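Local coordinates for protein 3-hydroxyacyl-CoA dehydrogenase type-2 (Mycobacterium avium, PDB 3PPI) that probably catalyses the NAD-dependent oxidation of 3-hydroxyacyl-CoA thioesters to 3-oxoacyl-CoA, as a member of the short-chain dehydrogenase/reductase family, at residues G102-A107 / A153-A158. Sequence-based numbering, arbitrary orientation.
Sequences GRLRYA and ASIAAA
R103 and S154 show how an arginine can serve the C-terminal end of a helix, where backbone carbonyls run short of amide donors. NH2 of R103 donates a hydrogen bond to the carbonyl O of S154 at 2.7 Å, arriving above the carbonyl plane, while A157 N, at 3.1 Å, approaches the same oxygen from the opposite face. NH1 makes three weak bonds: bent ones of 3.1 Å from NH1 to S154 O and S154 OG, and a third of that kind back to the carbonyl O of L104, so one guanidinium bridges strand and helix end. The arginine chain leaves the strand with CG anti to its own N (chi1 -172°) and bends at chi2 (39°), which swings the head toward the helix. There the methyl of A158 sits over one guanidinium face, 3.8 Å above its plane. S154 OG has a further weak bond from N99 ND2, and N99 OD1 in turn accepts from the backbone N of L104.

In the Rossmann fold of short-chain dehydrogenases, this is the place where helix 130-156, which follows strand 103-109, packs back against the parallel sheet before the chain passes to strand 167-172. The apolar contact of the joint pairs L104 CG with I155 CG1 at 4.3 Å; I155 CD1 packs against the strand's backbone, 3.5 Å from the carbonyl O of R105, while L104 turns CD2 to the serine side chain. The same A158 methyl also lies over a face of the R105 guanidinium, its CB 3.9 Å from R105 NH1. NH2 of R105 bonds to E159 O and NH1 to R166 O, and R166 NE in turn donates to A158 O.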
# COMPACT_ATOMS: atom_id res chain seq x y z
N GLY A 102 -15.82 -30.21 -18.77
CA GLY A 102 -14.37 -30.36 -18.67
C GLY A 102 -14.04 -30.47 -17.19
O GLY A 102 -14.95 -30.60 -16.39
N ARG A 103 -12.76 -30.44 -16.83
CA ARG A 103 -12.41 -30.43 -15.42
C ARG A 103 -12.36 -28.97 -14.95
O ARG A 103 -11.66 -28.15 -15.52
CB ARG A 103 -11.08 -31.15 -15.12
CG ARG A 103 -10.76 -31.33 -13.59
CD ARG A 103 -12.06 -31.67 -12.82
NE ARG A 103 -11.96 -32.16 -11.44
CZ ARG A 103 -12.17 -31.44 -10.34
NH1 ARG A 103 -12.44 -30.12 -10.39
NH2 ARG A 103 -12.09 -32.04 -9.15
N LEU A 104 -13.15 -28.65 -13.92
CA LEU A 104 -13.17 -27.30 -13.38
C LEU A 104 -11.80 -26.97 -12.85
O LEU A 104 -11.31 -27.64 -11.94
CB LEU A 104 -14.20 -27.19 -12.25
CG LEU A 104 -14.30 -25.84 -11.53
CD1 LEU A 104 -14.60 -24.70 -12.51
CD2 LEU A 104 -15.37 -25.93 -10.46
N ARG A 105 -11.17 -25.95 -13.42
CA ARG A 105 -9.87 -25.51 -12.92
C ARG A 105 -9.79 -24.01 -12.60
O ARG A 105 -8.84 -23.58 -11.97
CB ARG A 105 -8.78 -25.90 -13.91
CG ARG A 105 -8.58 -27.41 -14.03
CD ARG A 105 -7.33 -27.72 -14.88
NE ARG A 105 -7.06 -29.15 -14.99
CZ ARG A 105 -6.40 -29.90 -14.10
NH1 ARG A 105 -5.87 -29.38 -13.00
NH2 ARG A 105 -6.25 -31.20 -14.33
N TYR A 106 -10.80 -23.24 -13.01
CA TYR A 106 -10.75 -21.78 -12.97
C TYR A 106 -12.08 -21.15 -12.59
O TYR A 106 -13.13 -21.64 -12.96
CB TYR A 106 -10.35 -21.26 -14.34
CG TYR A 106 -9.07 -21.84 -14.87
CD1 TYR A 106 -7.86 -21.44 -14.35
CD2 TYR A 106 -9.07 -22.81 -15.87
CE1 TYR A 106 -6.67 -21.95 -14.82
CE2 TYR A 106 -7.88 -23.34 -16.35
CZ TYR A 106 -6.68 -22.90 -15.81
OH TYR A 106 -5.49 -23.40 -16.24
N ALA A 107 -12.02 -20.03 -11.88
CA ALA A 107 -13.21 -19.22 -11.65
C ALA A 107 -12.82 -17.75 -11.68
O ALA A 107 -11.72 -17.38 -11.26
CB ALA A 107 -13.87 -19.57 -10.33
N ALA A 153 -12.32 -26.00 -3.32
CA ALA A 153 -12.42 -27.40 -2.89
C ALA A 153 -12.54 -28.39 -4.08
O ALA A 153 -11.95 -29.48 -4.05
CB ALA A 153 -13.58 -27.58 -1.91
N SER A 154 -13.30 -28.02 -5.11
CA SER A 154 -13.40 -28.84 -6.31
C SER A 154 -12.07 -28.90 -7.08
O SER A 154 -11.59 -29.99 -7.43
CB SER A 154 -14.50 -28.28 -7.22
OG SER A 154 -14.62 -29.06 -8.39
N ILE A 155 -11.48 -27.74 -7.31
CA ILE A 155 -10.21 -27.64 -8.03
C ILE A 155 -9.10 -28.38 -7.29
O ILE A 155 -8.27 -29.04 -7.90
CB ILE A 155 -9.79 -26.15 -8.25
CG1 ILE A 155 -10.84 -25.40 -9.08
CG2 ILE A 155 -8.42 -26.06 -8.94
CD1 ILE A 155 -10.70 -23.87 -9.04
N ALA A 156 -9.11 -28.30 -5.96
CA ALA A 156 -8.10 -28.98 -5.14
C ALA A 156 -8.12 -30.51 -5.31
O ALA A 156 -7.10 -31.16 -5.11
CB ALA A 156 -8.29 -28.62 -3.66
N ALA A 157 -9.27 -31.06 -5.70
CA ALA A 157 -9.38 -32.51 -5.97
C ALA A 157 -8.92 -32.93 -7.38
O ALA A 157 -8.80 -34.12 -7.66
CB ALA A 157 -10.82 -33.00 -5.72
N ALA A 158 -8.62 -31.96 -8.25
CA ALA A 158 -8.16 -32.26 -9.61
C ALA A 158 -6.68 -32.69 -9.62
O ALA A 158 -5.95 -32.45 -8.65
CB ALA A 158 -8.34 -31.06 -10.51